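Local coordinates for extracellular solute-binding protein, family 1 (Trichodesmium erythraeum IMS101, PDB 6G7N) that binds iron(III) as an IdiA/FutA-type solute-binding protein and probably delivers it to an ABC transporter, at residues S7-Y11 and D12-A16; G236-V239 and K240-N244. All coordinates share one frame; numbering follows the deposited sequence.

Both contacts are local, and they follow one another along the chain without nesting or crossing. Strand 2-7 comes first. At its end interaction 1 closes the turn that runs through 7-11 and 12-16 into helix 15-25, and its loop reaches the ligand pocket. Much later strand 231-239 passes through the same mixed sheet. Interaction 2 closes the turn at the end of that strand, where the chain leaves for helix 245-255. The two centres are about 19 Å apart, and the nearest atoms are about 8 Å apart. Strand 54-58 pairs with both strand 2-7 and strand 231-239. One contact faces the pocket and the other lies farther from the chain centre.

Interaction 1 of 2, residues S7-Y11 and D12-A16; sequences SSRHY and DTDQA. With DAL (D-alanine), chain C.
Tyr11 O accepts a hydrogen bond from Asp14 N at 2.8 Å, the donor lying 46° above the carbonyl plane. A second bond runs back the other way. Tyr11 N donates to Asp14 OD2 at 2.9 Å, almost straight at 174°, and reaches the oxygen from above the carboxylate plane. The two bonds close the turn that leads into helix 15-25. Asp14 CG stands anti to its carbonyl carbon (chi1 -65°), which brings OD2 into line with the Tyr11 N-H.

A water accepts from Arg9 NH1 at 2.8 Å, at the guanidinium edge and in plane. The same water lies 2.8 Å from the other carboxylate oxygen, Asp14 OD1, and probably donates to it. Asp14 OD2 also lies at that edge, but at 4.0 Å from Arg9 NH1 it is too far for a salt bridge. The nearby positive charge probably still favours an ionised Asp14. Ser234 OG holds Arg9 NE, and Ser99 OG and Phe264 O hold Arg9 NH2. The His10 ring meets Asp14 obliquely, with ND1 3.8 Å from Asp14 CB, and ND1 bonds to Tyr18 OH.

The Tyr11 side chain leads away from the turn into the ligand pocket. Its OH lies 2.8 Å from OXT of the bound D-alanine, which sits at the ring edge. The side chain is about 6 Å from the iron(III) ion at its nearest atom. Arg101 also binds this D-alanine. Nearer the strand, Ser7 OG accepts from Arg9 N at 2.9 Å, an ST turn. The loop thus leaves strand 2-7 beside strands 28-33 and 54-58, passes the pocket with Arg9 and Tyr11, and enters helix 15-25.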
ATOM      1  N   SER A   7       6.600   9.449 -11.116  1.00 13.68           N
ATOM      2  CA  SER A   7       5.633   8.593 -10.421  1.00 13.51           C
ATOM      3  C   SER A   7       5.595   7.186 -10.983  1.00 13.80           C
ATOM      4  O   SER A   7       5.608   6.985 -12.200  1.00 15.53           O
ATOM      5  CB  SER A   7       4.231   9.179 -10.512  1.00 14.22           C
ATOM      6  OG  SER A   7       3.303   8.342  -9.847  1.00 15.28           O
ATOM      7  N   SER A   8       5.491   6.220 -10.071  1.00 13.41           N
ATOM      8  CA  SER A   8       5.157   4.836 -10.433  1.00 14.67           C
ATOM      9  C   SER A   8       3.665   4.491 -10.273  1.00 14.67           C
ATOM     10  O   SER A   8       3.254   3.346 -10.481  1.00 18.84           O
ATOM     11  CB  SER A   8       6.011   3.875  -9.600  1.00 15.35           C
ATOM     12  OG  SER A   8       5.659   3.929  -8.230  1.00 16.08           O
ATOM     13  N   ARG A   9       2.877   5.482  -9.855  1.00 14.46           N
ATOM     14  CA  ARG A   9       1.497   5.303  -9.338  1.00 14.46           C
ATOM     15  C   ARG A   9       0.439   5.971 -10.225  1.00 15.02           C
ATOM     16  O   ARG A   9      -0.747   6.017  -9.876  1.00 15.93           O
ATOM     17  CB  ARG A   9       1.481   5.840  -7.875  1.00 14.36           C
ATOM     18  CG  ARG A   9       0.146   5.915  -7.093  1.00 14.92           C
ATOM     19  CD  ARG A   9      -0.667   4.631  -7.029  1.00 14.84           C
ATOM     20  NE  ARG A   9      -1.905   4.818  -6.275  1.00 14.39           N
ATOM     21  CZ  ARG A   9      -2.974   5.440  -6.757  1.00 14.02           C
ATOM     22  NH1 ARG A   9      -3.001   5.897  -7.995  1.00 14.17           N
ATOM     23  NH2 ARG A   9      -4.043   5.599  -5.976  1.00 13.78           N
ATOM     24  N   HIS A  10       0.844   6.436 -11.403  1.00 14.70           N
ATOM     25  CA  HIS A  10      -0.096   7.089 -12.307  1.00 14.75           C
ATOM     26  C   HIS A  10      -1.059   6.058 -12.918  1.00 14.99           C
ATOM     27  O   HIS A  10      -0.643   5.022 -13.427  1.00 17.03           O
ATOM     28  CB  HIS A  10       0.671   7.813 -13.440  1.00 15.95           C
ATOM     29  CG  HIS A  10      -0.204   8.339 -14.531  1.00 16.19           C
ATOM     30  ND1 HIS A  10      -0.843   9.559 -14.463  1.00 16.50           N
ATOM     31  CD2 HIS A  10      -0.549   7.778 -15.714  1.00 19.60           C
ATOM     32  CE1 HIS A  10      -1.534   9.729 -15.584  1.00 17.50           C
ATOM     33  NE2 HIS A  10      -1.380   8.658 -16.349  1.00 19.52           N
ATOM     34  N   TYR A  11      -2.342   6.403 -12.922  1.00 14.89           N
ATOM     35  CA  TYR A  11      -3.385   5.746 -13.727  1.00 16.10           C
ATOM     36  C   TYR A  11      -3.971   6.782 -14.678  1.00 16.40           C
ATOM     37  O   TYR A  11      -3.936   7.977 -14.396  1.00 16.87           O
ATOM     38  CB  TYR A  11      -4.459   5.114 -12.838  1.00 18.10           C
ATOM     39  CG  TYR A  11      -3.933   3.909 -12.124  1.00 18.15           C
ATOM     40  CD1 TYR A  11      -3.850   2.672 -12.750  1.00 24.93           C
ATOM     41  CD2 TYR A  11      -3.413   4.010 -10.837  1.00 17.94           C
ATOM     42  CE1 TYR A  11      -3.319   1.572 -12.077  1.00 26.33           C
ATOM     43  CE2 TYR A  11      -2.877   2.931 -10.171  1.00 18.15           C
ATOM     44  CZ  TYR A  11      -2.838   1.710 -10.782  1.00 21.09           C
ATOM     45  OH  TYR A  11      -2.300   0.629 -10.107  1.00 25.59           O
ATOM     46  N   ASP A  12      -4.536   6.344 -15.810  1.00 17.35           N
ATOM     47  CA  ASP A  12      -5.066   7.257 -16.845  0.50 17.21           C
ATOM     48  C   ASP A  12      -6.052   8.278 -16.308  1.00 16.40           C
ATOM     49  O   ASP A  12      -6.078   9.438 -16.735  1.00 18.28           O
ATOM     50  CB  ASP A  12      -5.752   6.433 -17.958  0.50 18.22           C
ATOM     51  CG  ASP A  12      -5.995   7.236 -19.239  0.50 19.77           C
ATOM     52  OD1 ASP A  12      -5.093   7.991 -19.638  0.50 22.72           O
ATOM     53  OD2 ASP A  12      -7.071   7.095 -19.862  0.50 25.33           O
ATOM     54  N   THR A  13      -6.889   7.828 -15.382  1.00 16.11           N
ATOM     55  CA  THR A  13      -7.880   8.686 -14.777  1.00 16.57           C
ATOM     56  C   THR A  13      -7.251   9.857 -13.977  1.00 15.21           C
ATOM     57  O   THR A  13      -7.928  10.870 -13.756  1.00 16.65           O
ATOM     58  CB  THR A  13      -8.829   7.859 -13.893  1.00 18.26           C
ATOM     59  OG1 THR A  13      -8.058   7.033 -13.018  1.00 18.82           O
ATOM     60  CG2 THR A  13      -9.751   6.968 -14.731  1.00 21.25           C
ATOM     61  N   ASP A  14      -5.969   9.760 -13.618  1.00 15.30           N
ATOM     62  CA  ASP A  14      -5.298  10.839 -12.916  1.00 15.57           C
ATOM     63  C   ASP A  14      -5.075  12.070 -13.795  1.00 15.21           C
ATOM     64  O   ASP A  14      -4.830  13.140 -13.271  1.00 16.70           O
ATOM     65  CB  ASP A  14      -3.938  10.381 -12.339  1.00 15.42           C
ATOM     66  CG  ASP A  14      -4.064   9.308 -11.247  1.00 16.75           C
ATOM     67  OD1 ASP A  14      -5.127   9.242 -10.599  1.00 17.88           O
ATOM     68  OD2 ASP A  14      -3.095   8.538 -11.036  1.00 17.32           O
ATOM     69  N   GLN A  15      -5.186  11.930 -15.115  1.00 15.58           N
ATOM     70  CA  GLN A  15      -5.122  13.158 -15.962  1.00 15.16           C
ATOM     71  C   GLN A  15      -6.160  14.233 -15.567  1.00 16.88           C
ATOM     72  O   GLN A  15      -5.874  15.423 -15.626  1.00 17.07           O
ATOM     73  CB  GLN A  15      -5.264  12.816 -17.436  1.00 17.44           C
ATOM     74  CG  GLN A  15      -4.895  13.983 -18.349  1.00 18.56           C
ATOM     75  CD  GLN A  15      -3.442  14.394 -18.227  1.00 18.95           C
ATOM     76  OE1 GLN A  15      -2.571  13.553 -18.289  1.00 21.33           O
ATOM     77  NE2 GLN A  15      -3.172  15.690 -18.016  1.00 20.26           N
ATOM     78  N   ALA A  16      -7.307  13.800 -15.036  1.00 17.45           N
ATOM     79  CA  ALA A  16      -8.319  14.759 -14.517  1.00 18.42           C
ATOM     80  C   ALA A  16      -7.794  15.579 -13.340  1.00 18.08           C
ATOM     81  O   ALA A  16      -8.083  16.756 -13.214  1.00 19.70           O
ATOM     82  CB  ALA A  16      -9.607  14.044 -14.126  1.00 21.29           C
TER
HETATM   83  N   DAL C 401       0.733  -2.450  -7.753  0.80 20.99           N
HETATM   84  CA  DAL C 401       0.181  -1.186  -8.346  0.80 22.85           C
HETATM   85  CB  DAL C 401       1.273  -0.421  -9.078  0.80 27.91           C
HETATM   86  C   DAL C 401      -0.519  -0.323  -7.348  0.80 18.87           C
HETATM   87  O   DAL C 401      -0.682  -0.816  -6.213  0.80 16.87           O
HETATM   88  OXT DAL C 401      -0.894   0.824  -7.713  0.80 21.78           O
HETATM   89  O   HOH W   1      -5.339   6.926  -9.093  1.00 17.45           O

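Interaction 2 of 2, residues G236-V239 and K240-N244; sequences GGVV and KNAPN
Val238 and Ala242 bring their methyl groups together across a type I beta turn that spans Val239 to Ala242. The turn follows strand 231-239 and leads toward helix 245-255. From Val238 CB the side chain divides. CG1, anti to the backbone N (chi1 178°), takes the branch beside the carbonyl carbon and comes to 4.1 Å from Ala242 CB. Ala248 and Leu252 of helix 245-255 pack on the same side chain, as do Gln73 and Ile75. The contact therefore lies between the strand and the helix that follows it.

Ala242 CB points back toward the strand and also lies 3.3 Å from Val239 O. In Val239, chi1 (175°) sets CG1 beside the carbonyl carbon. The bond from CA to CB of Lys240 points away from the strand, though CB still touches it, and NZ bonds to the carbonyl of Gly70. Beyond the turn, Asn244 is the N-cap of helix 245-255, its OD1 accepting from Gly247 N. The turn is closed by Ala242 N, which donates to Val239 O at 3.0 Å from 57° above the carbonyl plane; Gln73 NE2 binds the same oxygen.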
ATOM      1  N   GLY A 236       3.870  10.306  -1.579  1.00 10.87           N
ATOM      2  CA  GLY A 236       4.949  11.034  -2.242  1.00 12.15           C
ATOM      3  C   GLY A 236       5.512  12.149  -1.430  1.00 10.87           C
ATOM      4  O   GLY A 236       5.082  12.432  -0.312  1.00 10.65           O
ATOM      5  N   GLY A 237       6.499  12.805  -2.034  1.00 11.06           N
ATOM      6  CA  GLY A 237       7.179  13.911  -1.382  1.00 11.12           C
ATOM      7  C   GLY A 237       7.813  14.842  -2.402  1.00 11.67           C
ATOM      8  O   GLY A 237       7.817  14.566  -3.609  1.00 12.53           O
ATOM      9  N   VAL A 238       8.306  15.968  -1.884  1.00 11.68           N
ATOM     10  CA  VAL A 238       9.047  16.955  -2.697  1.00 11.78           C
ATOM     11  C   VAL A 238      10.494  16.504  -2.786  1.00 12.17           C
ATOM     12  O   VAL A 238      11.143  16.170  -1.778  1.00 12.79           O
ATOM     13  CB  VAL A 238       8.896  18.352  -2.105  1.00 12.42           C
ATOM     14  CG1 VAL A 238       9.692  19.371  -2.903  1.00 13.12           C
ATOM     15  CG2 VAL A 238       7.425  18.748  -2.085  1.00 13.14           C
ATOM     16  N   VAL A 239      11.008  16.515  -4.012  1.00 12.49           N
ATOM     17  CA  VAL A 239      12.379  16.067  -4.278  1.00 13.58           C
ATOM     18  C   VAL A 239      13.415  17.082  -3.786  1.00 13.96           C
ATOM     19  O   VAL A 239      13.185  18.304  -3.865  1.00 14.57           O
ATOM     20  CB  VAL A 239      12.517  15.724  -5.775  1.00 14.54           C
ATOM     21  CG1 VAL A 239      13.942  15.375  -6.170  1.00 15.31           C
ATOM     22  CG2 VAL A 239      11.566  14.590  -6.144  1.00 15.57           C
ATOM     23  N   LYS A 240      14.566  16.581  -3.326  1.00 15.13           N
ATOM     24  CA  LYS A 240      15.617  17.388  -2.713  1.00 16.56           C
ATOM     25  C   LYS A 240      16.003  18.582  -3.551  1.00 18.39           C
ATOM     26  O   LYS A 240      16.094  19.701  -3.021  1.00 21.64           O
ATOM     27  CB  LYS A 240      16.830  16.522  -2.425  1.00 19.32           C
ATOM     28  CG  LYS A 240      17.989  17.296  -1.803  1.00 24.06           C
ATOM     29  CD  LYS A 240      19.060  16.401  -1.233  1.00 31.18           C
ATOM     30  CE  LYS A 240      18.759  15.998   0.195  1.00 36.83           C
ATOM     31  NZ  LYS A 240      19.703  14.946   0.673  1.00 40.51           N
ATOM     32  N   ASN A 241      16.204  18.390  -4.840  1.00 17.54           N
ATOM     33  CA  ASN A 241      16.665  19.576  -5.592  1.00 20.94           C
ATOM     34  C   ASN A 241      15.601  20.167  -6.482  1.00 20.71           C
ATOM     35  O   ASN A 241      15.917  20.814  -7.456  1.00 21.64           O
ATOM     36  CB  ASN A 241      17.976  19.310  -6.338  1.00 23.03           C
ATOM     37  CG  ASN A 241      19.081  18.827  -5.415  1.00 25.27           C
ATOM     38  OD1 ASN A 241      19.441  17.629  -5.425  1.00 28.06           O
ATOM     39  ND2 ASN A 241      19.603  19.730  -4.587  1.00 25.36           N
ATOM     40  N   ALA A 242      14.336  20.021  -6.091  1.00 18.78           N
ATOM     41  CA  ALA A 242      13.228  20.435  -6.913  1.00 17.11           C
ATOM     42  C   ALA A 242      13.455  21.811  -7.533  1.00 18.48           C
ATOM     43  O   ALA A 242      13.665  22.786  -6.807  1.00 19.44           O
ATOM     44  CB  ALA A 242      11.971  20.481  -6.084  1.00 16.10           C
ATOM     45  N   PRO A 243      13.380  21.904  -8.867  1.00 18.73           N
ATOM     46  CA  PRO A 243      13.504  23.233  -9.477  1.00 19.78           C
ATOM     47  C   PRO A 243      12.337  24.176  -9.200  1.00 19.81           C
ATOM     48  O   PRO A 243      12.496  25.393  -9.272  1.00 23.22           O
ATOM     49  CB  PRO A 243      13.642  22.946 -10.970  1.00 22.14           C
ATOM     50  CG  PRO A 243      13.266  21.545 -11.178  1.00 23.15           C
ATOM     51  CD  PRO A 243      13.365  20.822  -9.868  1.00 20.11           C
ATOM     52  N   ASN A 244      11.168  23.618  -8.896  1.00 17.85           N
ATOM     53  CA  ASN A 244       9.972  24.411  -8.563  1.00 18.65           C
ATOM     54  C   ASN A 244       9.385  23.899  -7.254  1.00 16.66           C
ATOM     55  O   ASN A 244       8.320  23.266  -7.206  1.00 16.60           O
ATOM     56  CB  ASN A 244       8.942  24.317  -9.675  1.00 19.63           C
ATOM     57  CG  ASN A 244       7.818  25.316  -9.513  1.00 19.46           C
ATOM     58  OD1 ASN A 244       7.749  26.052  -8.514  1.00 20.35           O
ATOM     59  ND2 ASN A 244       6.930  25.365 -10.508  1.00 22.89           N
TER